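Local coordinates for BH2358 protein (Bacillus halodurans C-125, PDB 2RBD) that is of unknown function but belongs to a family of ferritin-like helical proteins and is probably a component of the spore coat, at residues T24-N29 / H64-L69; L32-R37 / P79-R84. All coordinates share one frame; numbering follows the deposited sequence. Where two conformers were deposited one is given.

Contact 1: T24-N29 / H64-L69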
loop_
_atom_site.group_PDB
_atom_site.type_symbol
_atom_site.label_atom_id
_atom_site.label_comp_id
_atom_site.label_asym_id
_atom_site.label_seq_id
_atom_site.Cartn_x
_atom_site.Cartn_y
_atom_site.Cartn_z
ATOM N N THR A 24 9.407 -4.838 12.440
ATOM C CA THR A 24 8.328 -3.894 12.498
ATOM C C THR A 24 6.950 -4.574 12.738
ATOM O O THR A 24 6.116 -4.087 13.510
ATOM C CB THR A 24 8.331 -3.042 11.225
ATOM O OG1 THR A 24 9.516 -2.239 11.184
ATOM C CG2 THR A 24 7.135 -2.105 11.198
ATOM N N TYR A 25 6.708 -5.690 12.076
ATOM C CA TYR A 25 5.481 -6.446 12.256
ATOM C C TYR A 25 5.314 -6.916 13.706
ATOM O O TYR A 25 4.255 -6.862 14.328
ATOM C CB TYR A 25 5.464 -7.618 11.253
ATOM C CG TYR A 25 4.149 -8.357 11.149
ATOM C CD1 TYR A 25 3.825 -9.363 12.045
ATOM C CD2 TYR A 25 3.213 -8.052 10.139
ATOM C CE1 TYR A 25 2.655 -10.065 11.913
ATOM C CE2 TYR A 25 2.036 -8.747 10.037
ATOM C CZ TYR A 25 1.738 -9.734 10.935
ATOM O OH TYR A 25 0.578 -10.492 10.850
ATOM N N LEU A 26 6.380 -7.460 14.258
ATOM C CA LEU A 26 6.397 -7.876 15.664
ATOM C C LEU A 26 6.130 -6.682 16.602
ATOM O O LEU A 26 5.351 -6.784 17.526
ATOM C CB LEU A 26 7.762 -8.516 15.961
ATOM C CG LEU A 26 8.044 -8.918 17.406
ATOM C CD1 LEU A 26 6.944 -9.836 17.987
ATOM C CD2 LEU A 26 9.451 -9.566 17.525
ATOM N N SER A 27 6.792 -5.554 16.362
ATOM C CA SER A 27 6.525 -4.363 17.147
ATOM C C SER A 27 5.057 -3.908 17.028
ATOM O O SER A 27 4.442 -3.532 18.031
ATOM C CB SER A 27 7.519 -3.243 16.783
ATOM O OG SER A 27 7.491 -2.198 17.746
ATOM N N THR A 28 4.515 -3.923 15.810
ATOM C CA THR A 28 3.099 -3.596 15.578
ATOM C C THR A 28 2.195 -4.520 16.412
ATOM O O THR A 28 1.295 -4.040 17.125
ATOM C CB THR A 28 2.775 -3.604 14.097
ATOM O OG1 THR A 28 3.626 -2.636 13.456
ATOM C CG2 THR A 28 1.292 -3.205 13.887
ATOM N N ASN A 29 2.465 -5.820 16.358
ATOM C CA ASN A 29 1.718 -6.779 17.166
ATOM C C ASN A 29 1.821 -6.437 18.664
ATOM O O ASN A 29 0.818 -6.497 19.374
ATOM C CB ASN A 29 2.168 -8.220 16.942
ATOM C CG ASN A 29 1.516 -8.886 15.732
ATOM O OD1 ASN A 29 0.749 -8.249 15.009
ATOM N ND2 ASN A 29 1.820 -10.168 15.516
ATOM N N HIS A 64 5.338 -15.636 18.667
ATOM C CA HIS A 64 6.221 -16.757 19.013
ATOM C C HIS A 64 7.104 -17.158 17.824
ATOM O O HIS A 64 8.325 -17.376 17.958
ATOM C CB HIS A 64 5.364 -17.924 19.469
ATOM C CG HIS A 64 6.120 -18.952 20.219
ATOM N ND1 HIS A 64 6.625 -20.086 19.620
ATOM C CD2 HIS A 64 6.463 -19.027 21.528
ATOM C CE1 HIS A 64 7.248 -20.817 20.529
ATOM N NE2 HIS A 64 7.164 -20.196 21.694
ATOM N N GLN A 65 6.507 -17.212 16.644
ATOM C CA GLN A 65 7.252 -17.535 15.459
ATOM C C GLN A 65 8.238 -16.426 15.039
ATOM O O GLN A 65 9.372 -16.713 14.610
ATOM C CB GLN A 65 6.281 -17.798 14.320
ATOM C CG GLN A 65 5.461 -19.010 14.540
ATOM C CD GLN A 65 4.499 -19.224 13.397
ATOM O OE1 GLN A 65 4.915 -19.304 12.227
ATOM N NE2 GLN A 65 3.190 -19.257 13.723
ATOM N N LEU A 66 7.777 -15.171 15.099
ATOM C CA LEU A 66 8.606 -14.033 14.757
ATOM C C LEU A 66 9.799 -13.883 15.690
ATOM O O LEU A 66 10.898 -13.611 15.238
ATOM C CB LEU A 66 7.778 -12.748 14.785
ATOM C CG LEU A 66 6.705 -12.636 13.714
ATOM C CD1 LEU A 66 5.594 -11.648 14.195
ATOM C CD2 LEU A 66 7.307 -12.204 12.438
ATOM N N GLU A 67 9.556 -14.059 16.983
ATOM C CA GLU A 67 10.632 -13.916 17.953
ATOM C C GLU A 67 11.653 -15.028 17.754
ATOM O O GLU A 67 12.852 -14.788 17.843
ATOM C CB GLU A 67 10.080 -13.847 19.386
ATOM C CG GLU A 67 9.310 -12.527 19.614
ATOM C CD GLU A 67 8.836 -12.308 21.037
ATOM O OE1 GLU A 67 8.611 -13.312 21.762
ATOM O OE2 GLU A 67 8.706 -11.125 21.436
ATOM N N GLU A 68 11.213 -16.223 17.425
ATOM C CA GLU A 68 12.167 -17.316 17.173
ATOM C C GLU A 68 12.995 -17.022 15.932
ATOM O O GLU A 68 14.213 -17.251 15.909
ATOM C CB GLU A 68 11.449 -18.652 17.059
ATOM C CG GLU A 68 12.375 -19.827 16.659
ATOM C CD GLU A 68 13.582 -20.018 17.635
ATOM O OE1 GLU A 68 13.425 -19.785 18.876
ATOM O OE2 GLU A 68 14.689 -20.415 17.158
ATOM N N LEU A 69 12.364 -16.485 14.898
ATOM C CA LEU A 69 13.087 -16.093 13.686
ATOM C C LEU A 69 14.133 -15.051 13.978
ATOM O O LEU A 69 15.315 -15.215 13.642
ATOM C CB LEU A 69 12.099 -15.561 12.621
ATOM C CG LEU A 69 12.718 -15.056 11.310
ATOM C CD1 LEU A 69 13.343 -16.203 10.517
ATOM C CD2 LEU A 69 11.679 -14.278 10.477
#
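Leu66 pushes one of its methyls, CD1, between Tyr25 and Leu26, and this is the heart of the packing between the first two helices of a ferritin-like four-helix bundle. The helices, 16-42 and 46-72, follow each other in the chain and run roughly antiparallel, 141° between the directions of the short segments, whose axes come within 10.1 Å of each other. Leu66 CD1 arrives at the edge of the Tyr25 ring, near its plane, and lies 3.6 Å from Tyr25 CD1. The same methyl sits 4.2 Å from Leu26 CB, so it also rests against the root of the neighbouring leucine. Leu26 swings CG over beside its carbonyl carbon (chi1 175°), which carries both methyls on to Glu67: Leu26 CD2 is 3.6 Å from Glu67 CG, and the two side chains cross at about a right angle. In the conformer given, the CG of Glu67 adds its hydrocarbon to a mainly apolar contact.

A second shell fixes these groups. Phe134 of helix 128-155 meets the Tyr25 ring edge to face and also touches Leu66, while Pro78 touches Leu26. Glu62 accepts hydrogen bonds from both Tyr25 OH and Asn29 ND2, the latter shared with Asn63, so the polar ends beside the leucine are tied to helix 46-72 one turn from it. On helix 16-42 itself, Thr24 O takes two donors from opposite faces of its carbonyl plane, Thr28 N at 2.8 Å and Thr28 OG1 at 2.9 Å.

Contact 2: L32-R37 / P79-R84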
loop_
_atom_site.group_PDB
_atom_site.type_symbol
_atom_site.label_atom_id
_atom_site.label_comp_id
_atom_site.label_asym_id
_atom_site.label_seq_id
_atom_site.Cartn_x
_atom_site.Cartn_y
_atom_site.Cartn_z
ATOM N N LEU A 32 -0.445 -3.560 19.358
ATOM C CA LEU A 32 -1.870 -3.942 19.233
ATOM C C LEU A 32 -2.336 -4.847 20.370
ATOM O O LEU A 32 -3.417 -4.665 20.880
ATOM C CB LEU A 32 -2.162 -4.575 17.874
ATOM C CG LEU A 32 -2.034 -3.677 16.632
ATOM C CD1 LEU A 32 -2.353 -4.533 15.395
ATOM C CD2 LEU A 32 -3.007 -2.472 16.711
ATOM N N ILE A 33 -1.486 -5.766 20.824
ATOM C CA ILE A 33 -1.793 -6.551 21.999
ATOM C C ILE A 33 -2.092 -5.627 23.197
ATOM O O ILE A 33 -3.062 -5.819 23.916
ATOM C CB ILE A 33 -0.675 -7.547 22.291
ATOM C CG1 ILE A 33 -0.671 -8.669 21.215
ATOM C CG2 ILE A 33 -0.874 -8.178 23.658
ATOM C CD1 ILE A 33 0.585 -9.541 21.242
ATOM N N ASN A 34 -1.238 -4.630 23.401
ATOM C CA ASN A 34 -1.423 -3.704 24.505
ATOM C C ASN A 34 -2.715 -2.909 24.364
ATOM O O ASN A 34 -3.489 -2.812 25.303
ATOM C CB ASN A 34 -0.207 -2.781 24.580
ATOM C CG ASN A 34 -0.377 -1.681 25.617
ATOM O OD1 ASN A 34 -0.619 -1.966 26.751
ATOM N ND2 ASN A 34 -0.255 -0.443 25.210
ATOM N N GLY A 35 -2.969 -2.360 23.183
ATOM C CA GLY A 35 -4.215 -1.606 22.957
ATOM C C GLY A 35 -5.464 -2.444 23.095
ATOM O O GLY A 35 -6.447 -2.004 23.677
ATOM N N TYR A 36 -5.416 -3.659 22.574
ATOM C CA TYR A 36 -6.558 -4.541 22.646
ATOM C C TYR A 36 -6.802 -5.021 24.093
ATOM O O TYR A 36 -7.927 -5.211 24.484
ATOM C CB TYR A 36 -6.399 -5.746 21.718
ATOM C CG TYR A 36 -6.482 -5.447 20.250
ATOM C CD1 TYR A 36 -6.394 -4.158 19.747
ATOM C CD2 TYR A 36 -6.521 -6.482 19.349
ATOM C CE1 TYR A 36 -6.441 -3.916 18.357
ATOM C CE2 TYR A 36 -6.568 -6.244 17.972
ATOM C CZ TYR A 36 -6.518 -4.985 17.499
ATOM O OH TYR A 36 -6.535 -4.788 16.129
ATOM N N ARG A 37 -5.742 -5.235 24.866
ATOM C CA ARG A 37 -5.920 -5.527 26.288
ATOM C C ARG A 37 -6.617 -4.360 27.000
ATOM O O ARG A 37 -7.458 -4.557 27.890
ATOM C CB ARG A 37 -4.573 -5.864 26.891
ATOM C CG ARG A 37 -4.131 -7.279 26.550
ATOM C CD ARG A 37 -2.713 -7.510 27.033
ATOM N NE ARG A 37 -2.389 -8.934 27.059
ATOM C CZ ARG A 37 -1.155 -9.386 27.248
ATOM N NH1 ARG A 37 -0.119 -8.575 27.303
ATOM N NH2 ARG A 37 -0.947 -10.677 27.363
ATOM N N PRO A 79 10.953 -3.882 22.299
ATOM C CA PRO A 79 10.350 -3.982 23.622
ATOM C C PRO A 79 8.837 -3.893 23.525
ATOM O O PRO A 79 8.334 -3.017 22.840
ATOM C CB PRO A 79 10.924 -2.781 24.352
ATOM C CG PRO A 79 11.222 -1.811 23.251
ATOM C CD PRO A 79 11.663 -2.617 22.083
ATOM N N ALA A 80 8.156 -4.775 24.234
ATOM C CA ALA A 80 6.707 -4.836 24.276
ATOM C C ALA A 80 6.128 -4.205 25.535
ATOM O O ALA A 80 6.666 -4.375 26.631
ATOM C CB ALA A 80 6.281 -6.264 24.226
ATOM N N PRO A 81 5.019 -3.467 25.406
ATOM C CA PRO A 81 4.326 -3.050 26.631
ATOM C C PRO A 81 3.847 -4.225 27.456
ATOM O O PRO A 81 3.579 -5.293 26.917
ATOM C CB PRO A 81 3.133 -2.279 26.105
ATOM C CG PRO A 81 3.529 -1.841 24.773
ATOM C CD PRO A 81 4.394 -2.925 24.202
ATOM N N PRO A 82 3.742 -4.054 28.789
ATOM C CA PRO A 82 3.336 -5.130 29.645
ATOM C C PRO A 82 1.850 -5.420 29.591
ATOM O O PRO A 82 1.071 -4.638 29.006
ATOM C CB PRO A 82 3.686 -4.603 31.044
ATOM C CG PRO A 82 3.567 -3.173 30.933
ATOM C CD PRO A 82 4.028 -2.829 29.550
ATOM N N ASP A 83 1.467 -6.520 30.221
ATOM C CA ASP A 83 0.080 -6.879 30.399
ATOM C C ASP A 83 -0.576 -5.845 31.336
ATOM O O ASP A 83 0.120 -4.980 31.913
ATOM C CB ASP A 83 0.006 -8.316 30.928
ATOM C CG ASP A 83 -1.362 -8.943 30.796
ATOM O OD1 ASP A 83 -2.325 -8.314 30.305
ATOM O OD2 ASP A 83 -1.503 -10.105 31.204
ATOM N N ARG A 84 -1.898 -5.873 31.406
ATOM C CA ARG A 84 -2.664 -4.810 32.054
ATOM C C ARG A 84 -3.548 -5.387 33.135
ATOM O O ARG A 84 -4.078 -6.485 33.009
ATOM C CB ARG A 84 -3.607 -4.112 31.039
ATOM C CG ARG A 84 -2.891 -3.252 30.051
ATOM C CD ARG A 84 -3.856 -2.712 29.039
ATOM N NE ARG A 84 -3.160 -1.682 28.298
ATOM C CZ ARG A 84 -3.221 -0.405 28.592
ATOM N NH1 ARG A 84 -4.041 -0.006 29.563
ATOM N NH2 ARG A 84 -2.512 0.454 27.908
HETATM O O HOH W 1 0.699 -2.005 28.996
HETATM O O HOH W 2 0.377 -5.859 26.480
#
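Arg84 runs extended from CG to NE and then turns at its last torsion (chi4 -95°), which brings its guanidinium to Asn34, whose CG stands beside its own carbonyl carbon; the two side chains cross at about a right angle, although the amide and guanidinium planes are only 30° apart. Arg84 NE donates to Asn34 OD1 at 3.0 Å, from above the carbonyl plane, and Arg84 NH2 adds a weak bond to the same oxygen. NE also makes a weak bond to the backbone oxygen of Asn34. A water 2.6 Å from Asn34 OD1 donates to it and to Pro82 O, while Pro81 CB packs 3.6 Å from Asn34 CG.

The Arg37 guanidinium lies nearly parallel to the Asp83 carboxylate. Asp83 OD1 sits over one face, 3.3 Å from Arg37 NE, so this salt bridge works by charge alone; Ile33 CG2 covers the opposite face. Asp83 OD1 also accepts from Arg84 N at 2.7 Å, which steadies the carboxylate.

Arg84 NH1 reaches on to Arg97 O of the second subunit, so a leucine in its place would probably leave both the Asn34 amide oxygen and that carbonyl without this donor, loosening the loop at the subunit interface.

The extended loop between helices 46-72 and 100-124 runs over the outer side of helix 16-42; Tyr36 of that helix packs against Ile52 and Met59 of helix 46-72 and Ile107 of helix 100-124.

How the contacts relate
Both contacts use helix 16-42, in successive segments, and their centres lie 14 Å apart. Contact 1 belongs to the buried interior, where two helices of the bundle meet through hydrocarbon and polar groups are kept to the margins. Contact 2 lies at the surface: there the partner is an irregular, proline-rich loop, and hydrogen bonds, a salt bridge and bridging waters do much of the joining. It also buries more area, 347 against 212 Å². Their segments alternate along the chain, the helix partner 64-69 coming before the loop partner 79-84. Another subunit lies close to both, coming within reach of one residue of contact 1 but six of contact 2.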